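Local coordinates for bottromycin amidohydrolase (Streptomyces purpureus, PDB 6I5S), which acts as a thiazoline-specific gatekeeper of bottromycin biosynthesis, probably hydrolysing an amide bond at its two-zinc site, at residues 441-444 and 448-451; 276-281 and 352-357. One frame throughout, in Å; residues are numbered along the deposited sequence. Where two conformers were deposited one is given.

Interaction 1 (441-444 and 448-451); sequences RLSA and DPSA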
ATOM      1  N   ARG A 441     -14.871 -12.410  -2.173  1.00 29.27           N
ATOM      2  CA  ARG A 441     -13.535 -12.529  -1.558  1.00 30.16           C
ATOM      3  C   ARG A 441     -13.626 -13.218  -0.200  1.00 31.40           C
ATOM      4  O   ARG A 441     -12.785 -14.055   0.154  1.00 31.00           O
ATOM      5  CB  ARG A 441     -12.904 -11.121  -1.432  1.00 33.34           C
ATOM      6  CG  ARG A 441     -12.250 -10.765  -0.052  1.00 57.93           C
ATOM      7  CD  ARG A 441     -11.026 -11.428   0.032  1.00 62.52           C
ATOM      8  NE  ARG A 441     -10.206 -11.104   1.207  1.00 40.51           N
ATOM      9  CZ  ARG A 441      -9.924 -11.954   2.163  1.00 37.93           C
ATOM     10  NH1 ARG A 441     -10.546 -13.145   2.239  1.00 34.19           N
ATOM     11  NH2 ARG A 441      -9.010 -11.600   3.047  1.00 37.08           N
ATOM     12  N   LEU A 442     -14.669 -12.907   0.578  1.00 33.31           N
ATOM     13  CA  LEU A 442     -14.824 -13.538   1.894  1.00 33.81           C
ATOM     14  C   LEU A 442     -15.294 -14.982   1.771  1.00 32.71           C
ATOM     15  O   LEU A 442     -14.743 -15.865   2.434  1.00 37.33           O
ATOM     16  CB  LEU A 442     -15.813 -12.738   2.768  1.00 32.46           C
ATOM     17  CG  LEU A 442     -15.381 -11.294   3.028  1.00 38.08           C
ATOM     18  CD1 LEU A 442     -16.525 -10.534   3.666  1.00 39.45           C
ATOM     19  CD2 LEU A 442     -14.130 -11.234   3.927  1.00 38.07           C
ATOM     20  N   SER A 443     -16.316 -15.231   0.923  1.00 32.59           N
ATOM     21  CA  SER A 443     -16.873 -16.576   0.782  1.00 37.47           C
ATOM     22  C   SER A 443     -15.820 -17.555   0.281  1.00 36.82           C
ATOM     23  O   SER A 443     -15.756 -18.694   0.745  1.00 41.37           O
ATOM     24  CB  SER A 443     -18.071 -16.590  -0.202  1.00 44.72           C
ATOM     25  OG  SER A 443     -19.065 -15.693   0.172  1.00 73.32           O
ATOM     26  N   ALA A 444     -14.970 -17.109  -0.646  1.00 38.40           N
ATOM     27  CA  ALA A 444     -13.933 -17.964  -1.202  1.00 42.58           C
ATOM     28  C   ALA A 444     -12.942 -18.408  -0.151  1.00 43.24           C
ATOM     29  O   ALA A 444     -12.377 -19.498  -0.255  1.00 42.56           O
ATOM     30  CB  ALA A 444     -13.202 -17.225  -2.324  1.00 48.02           C
ATOM     31  N   ASP A 448     -18.441 -16.403   6.127  1.00 38.24           N
ATOM     32  CA  ASP A 448     -19.756 -15.915   5.794  1.00 49.49           C
ATOM     33  C   ASP A 448     -19.680 -14.419   5.515  1.00 44.48           C
ATOM     34  O   ASP A 448     -19.315 -13.652   6.416  1.00 44.38           O
ATOM     35  CB  ASP A 448     -20.698 -16.201   6.963  1.00 63.82           C
ATOM     36  CG  ASP A 448     -22.126 -15.878   6.657  1.00 66.90           C
ATOM     37  OD1 ASP A 448     -22.399 -15.114   5.708  1.00 54.27           O
ATOM     38  OD2 ASP A 448     -22.979 -16.382   7.409  1.00 72.07           O
ATOM     39  N   PRO A 449     -20.037 -13.959   4.313  1.00 42.36           N
ATOM     40  CA  PRO A 449     -19.960 -12.515   4.029  1.00 46.88           C
ATOM     41  C   PRO A 449     -20.723 -11.653   5.005  1.00 46.07           C
ATOM     42  O   PRO A 449     -20.360 -10.489   5.186  1.00 39.62           O
ATOM     43  CB  PRO A 449     -20.560 -12.405   2.616  1.00 45.86           C
ATOM     44  CG  PRO A 449     -20.503 -13.755   2.079  1.00 45.64           C
ATOM     45  CD  PRO A 449     -20.624 -14.709   3.198  1.00 43.07           C
ATOM     46  N   SER A 450     -21.798 -12.155   5.623  1.00 40.01           N
ATOM     47  CA  SER A 450     -22.511 -11.311   6.564  1.00 49.27           C
ATOM     48  C   SER A 450     -21.697 -11.011   7.819  1.00 42.10           C
ATOM     49  O   SER A 450     -22.082 -10.130   8.595  1.00 49.35           O
ATOM     50  CB  SER A 450     -23.841 -11.983   6.919  1.00 58.65           C
ATOM     51  OG  SER A 450     -23.602 -13.282   7.418  1.00 82.40           O
ATOM     52  N   ALA A 451     -20.594 -11.719   8.045  1.00 43.04           N
ATOM     53  CA  ALA A 451     -19.731 -11.434   9.186  1.00 46.35           C
ATOM     54  C   ALA A 451     -18.846 -10.204   8.994  1.00 44.62           C
ATOM     55  O   ALA A 451     -18.218  -9.761   9.976  1.00 39.06           O
ATOM     56  CB  ALA A 451     -18.846 -12.641   9.465  1.00 47.70           C
TER

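Interaction 2 (276-281 and 352-357); sequences WRARTG and PFVVAG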
ATOM      1  N   TRP A 276       3.434  -2.069  12.179  1.00 26.13           N
ATOM      2  CA  TRP A 276       3.985  -1.949  13.545  1.00 28.21           C
ATOM      3  C   TRP A 276       2.947  -2.324  14.605  1.00 26.31           C
ATOM      4  O   TRP A 276       3.229  -3.086  15.531  1.00 27.04           O
ATOM      5  CB  TRP A 276       4.453  -0.523  13.777  1.00 26.11           C
ATOM      6  CG  TRP A 276       5.841  -0.146  13.333  1.00 28.37           C
ATOM      7  CD1 TRP A 276       6.169   0.618  12.230  1.00 26.61           C
ATOM      8  CD2 TRP A 276       7.061  -0.467  13.991  1.00 25.33           C
ATOM      9  NE1 TRP A 276       7.534   0.819  12.188  1.00 30.15           N
ATOM     10  CE2 TRP A 276       8.109   0.172  13.262  1.00 28.00           C
ATOM     11  CE3 TRP A 276       7.379  -1.176  15.165  1.00 28.66           C
ATOM     12  CZ2 TRP A 276       9.452   0.093  13.650  1.00 32.01           C
ATOM     13  CZ3 TRP A 276       8.716  -1.235  15.560  1.00 33.68           C
ATOM     14  CH2 TRP A 276       9.744  -0.620  14.778  1.00 32.10           C
ATOM     15  N   ARG A 277       1.752  -1.751  14.489  1.00 26.63           N
ATOM     16  CA  ARG A 277       0.670  -2.017  15.442  1.00 27.58           C
ATOM     17  C   ARG A 277       0.346  -3.502  15.494  1.00 27.84           C
ATOM     18  O   ARG A 277       0.217  -4.091  16.555  1.00 27.12           O
ATOM     19  CB  ARG A 277      -0.558  -1.210  15.008  1.00 26.27           C
ATOM     20  CG  ARG A 277      -1.827  -1.311  15.901  1.00 28.61           C
ATOM     21  CD  ARG A 277      -1.690  -0.449  17.182  1.00 26.01           C
ATOM     22  NE  ARG A 277      -1.529   0.950  16.813  1.00 28.11           N
ATOM     23  CZ  ARG A 277      -1.191   1.893  17.706  1.00 30.04           C
ATOM     24  NH1 ARG A 277      -1.036   3.144  17.324  1.00 33.92           N
ATOM     25  NH2 ARG A 277      -0.970   1.579  18.969  1.00 35.42           N
ATOM     26  N   ALA A 278       0.205  -4.137  14.332  1.00 28.93           N
ATOM     27  CA  ALA A 278      -0.109  -5.564  14.341  1.00 27.52           C
ATOM     28  C   ALA A 278       1.007  -6.412  14.930  1.00 32.42           C
ATOM     29  O   ALA A 278       0.725  -7.415  15.591  1.00 36.97           O
ATOM     30  CB  ALA A 278      -0.450  -6.013  12.898  1.00 26.04           C
ATOM     31  N   ARG A 279       2.286  -6.026  14.765  1.00 29.90           N
ATOM     32  CA  ARG A 279       3.388  -6.808  15.329  0.59 26.81           C
ATOM     33  C   ARG A 279       3.446  -6.775  16.850  1.00 32.88           C
ATOM     34  O   ARG A 279       4.112  -7.628  17.457  1.00 33.92           O
ATOM     35  CB  ARG A 279       4.737  -6.318  14.747  0.59 33.30           C
ATOM     36  CG  ARG A 279       4.899  -6.543  13.234  0.59 43.64           C
ATOM     37  CD  ARG A 279       6.129  -5.799  12.639  0.59 55.91           C
ATOM     38  NE  ARG A 279       6.080  -5.621  11.173  0.59 58.90           N
ATOM     39  CZ  ARG A 279       6.681  -4.637  10.489  0.59 39.61           C
ATOM     40  NH1 ARG A 279       7.399  -3.692  11.098  0.59 49.54           N
ATOM     41  NH2 ARG A 279       6.534  -4.574   9.183  0.59 34.86           N
ATOM     42  N   THR A 280       2.808  -5.785  17.491  1.00 31.63           N
ATOM     43  CA  THR A 280       2.882  -5.661  18.952  1.00 32.48           C
ATOM     44  C   THR A 280       2.115  -6.761  19.652  1.00 39.65           C
ATOM     45  O   THR A 280       2.421  -7.080  20.807  1.00 35.77           O
ATOM     46  CB  THR A 280       2.294  -4.349  19.461  1.00 33.73           C
ATOM     47  OG1 THR A 280       0.900  -4.293  19.162  1.00 29.89           O
ATOM     48  CG2 THR A 280       3.037  -3.128  18.952  1.00 31.77           C
ATOM     49  N   GLY A 281       1.113  -7.328  18.987  1.00 34.65           N
ATOM     50  CA  GLY A 281       0.212  -8.245  19.651  1.00 41.27           C
ATOM     51  C   GLY A 281      -0.928  -7.579  20.389  1.00 36.47           C
ATOM     52  O   GLY A 281      -1.728  -8.283  21.014  1.00 38.30           O
ATOM     53  N   PRO A 352       0.700 -10.883   9.527  1.00 25.06           N
ATOM     54  CA  PRO A 352      -0.452 -11.355  10.293  1.00 28.74           C
ATOM     55  C   PRO A 352      -1.418 -10.257  10.715  1.00 35.79           C
ATOM     56  O   PRO A 352      -1.025  -9.231  11.276  1.00 28.89           O
ATOM     57  CB  PRO A 352       0.207 -12.045  11.473  1.00 28.45           C
ATOM     58  CG  PRO A 352       1.546 -12.576  10.918  1.00 30.62           C
ATOM     59  CD  PRO A 352       1.974 -11.487  10.012  1.00 33.37           C
ATOM     60  N   PHE A 353      -2.688 -10.450  10.353  1.00 30.65           N
ATOM     61  CA  PHE A 353      -3.808  -9.565  10.677  1.00 27.44           C
ATOM     62  C   PHE A 353      -3.730  -8.207   9.998  1.00 29.63           C
ATOM     63  O   PHE A 353      -4.446  -7.279  10.392  1.00 30.96           O
ATOM     64  CB  PHE A 353      -3.938  -9.452  12.202  1.00 31.34           C
ATOM     65  CG  PHE A 353      -4.233 -10.777  12.794  1.00 33.39           C
ATOM     66  CD1 PHE A 353      -5.455 -11.384  12.544  1.00 39.69           C
ATOM     67  CD2 PHE A 353      -3.282 -11.465  13.494  1.00 40.30           C
ATOM     68  CE1 PHE A 353      -5.737 -12.643  13.035  1.00 49.96           C
ATOM     69  CE2 PHE A 353      -3.568 -12.731  13.994  1.00 42.46           C
ATOM     70  CZ  PHE A 353      -4.791 -13.309  13.758  1.00 45.74           C
ATOM     71  N   VAL A 354      -2.926  -8.091   8.936  1.00 28.10           N
ATOM     72  CA  VAL A 354      -2.910  -6.912   8.069  1.00 24.76           C
ATOM     73  C   VAL A 354      -3.544  -7.333   6.747  1.00 26.55           C
ATOM     74  O   VAL A 354      -2.886  -7.976   5.930  1.00 27.90           O
ATOM     75  CB  VAL A 354      -1.512  -6.361   7.887  1.00 25.22           C
ATOM     76  CG1 VAL A 354      -1.589  -5.036   7.142  1.00 26.99           C
ATOM     77  CG2 VAL A 354      -0.838  -6.183   9.265  1.00 28.56           C
ATOM     78  N   VAL A 355      -4.828  -7.016   6.573  1.00 25.32           N
ATOM     79  CA  VAL A 355      -5.628  -7.554   5.472  1.00 24.30           C
ATOM     80  C   VAL A 355      -5.604  -6.559   4.326  1.00 27.25           C
ATOM     81  O   VAL A 355      -5.996  -5.402   4.495  1.00 25.47           O
ATOM     82  CB  VAL A 355      -7.073  -7.831   5.913  1.00 28.22           C
ATOM     83  CG1 VAL A 355      -7.949  -8.364   4.721  1.00 30.80           C
ATOM     84  CG2 VAL A 355      -7.115  -8.849   7.054  1.00 31.71           C
ATOM     85  N   ALA A 356      -5.179  -7.024   3.143  1.00 27.50           N
ATOM     86  CA  ALA A 356      -5.176  -6.168   1.952  1.00 25.51           C
ATOM     87  C   ALA A 356      -6.553  -5.525   1.726  1.00 22.98           C
ATOM     88  O   ALA A 356      -7.566  -6.210   1.562  1.00 27.12           O
ATOM     89  CB  ALA A 356      -4.774  -6.986   0.701  1.00 28.05           C
ATOM     90  N   GLY A 357      -6.572  -4.203   1.658  1.00 27.36           N
ATOM     91  CA  GLY A 357      -7.808  -3.471   1.519  1.00 24.24           C
ATOM     92  C   GLY A 357      -8.166  -2.697   2.783  1.00 23.52           C
ATOM     93  O   GLY A 357      -7.897  -1.486   2.908  1.00 29.69           O
TER

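Interaction 1 (441-444 and 448-451)
Ser443 and Leu442, neighbours on the last turns of helix 431-444, meet Pro449 at two different places: the hydroxyl at the proline ring, a methyl group at its backbone. Ser443 OG points at the outer end of the pyrrolidine, 3.1 Å from Pro449 CG and 3.5 Å from Pro449 CD, a tight approach of oxygen to ring carbons. The hydroxyl is fixed by the helix itself. With OG beside the backbone N (chi1 -56°) it hydrogen-bonds to Ser439 O, one turn earlier, while its flank rests on the proline. Leu442 has the same first torsion but reaches further. One branch tip, Leu442 CD1, stops 4.0 Å from Pro449 CA, and Pro449 O lies almost as near; Trp452, just beyond the second segment, packs on the same leucine side chain. Only van der Waals contact joins the segments, consistent with the modest 155 Å² buried between them.

Pro449 is presented by a compact, internally bonded turn. Asp448 OD1 accepts twice from Ser450: from Ser450 OG at 2.8 Å and from Ser450 N at 3.0 Å, the latter with an N-H...O angle of 160°. Both donors come from the same face of the carboxylate, well above its plane. Ala451 N adds a bond to Asp448 O at 2.8 Å, closing the backbone round Pro449 and Ser450. In this arrangement the exit loop turns back against the end of its own helix, and an Asx turn at Asp448 leads into the 3-10 segment 449-451.

Interaction 2 (276-281 and 352-357)
Arg277 O is gripped twice by Thr280 at the C-terminal end of helix 273-280, where Ala278 touches the loop 352-357 beside the metal site of an amidohydrolase. Thr280 OG1 donates to it at 2.7 Å, with a C=O...O angle of 148° and the hydroxyl tilted 15° from the carbonyl plane; Thr280 N donates as well, at 3.2 Å. OG1 also bonds to Glu282 N, so this hydroxyl ties the helix end to the chain beyond. The positive phi of Gly281 marks the departure from helical geometry.

The partner loop adjoins the two-zinc site, following the zinc ligand Asp348, and the side chain of Val354 lies about 10 Å from a bound zinc ion. Arg279 of the same helix forms a salt bridge with Asp348, which places it in the second shell. Across the contact, 86 Å² is buried, mostly on Ala278, whose methyl points into the bend of the loop. Phe353 has the nearest backbone, its CA 6.6 Å from Ala278 CA, but its ring leads away to meet Trp304. The touching atoms come from its two neighbours instead. From one, Pro352 O lies 3.6 Å from Ala278 CB. From the other comes a single methyl: with Val354 CG1 anti to the backbone N (chi1 -172°), the second branch faces the helix, and Val354 CG2 rests 3.7 Å from Ala278 CB.

Overall arrangement
From the N terminus, interaction 2 comes first: the chain departs from helix 273-280 and returns at 352-357, closing a loop of 70 residues that includes helices 290-295, 301-313 and 316-338, strand 342-343 and the zinc ligand Asp348. Interaction 1 opens later and closes a loop of just three residues at the end of helix 431-444. The two are in series, neither nested nor crossed, with centres about 20 Å apart. They still meet: Arg441 NH2 packs 3.8 Å from Val355 CG1, and Arg441 NH1 bonds to Ala295 O. Helix 431-444 is thereby joined to the loop beyond the metal site and to helix 290-295.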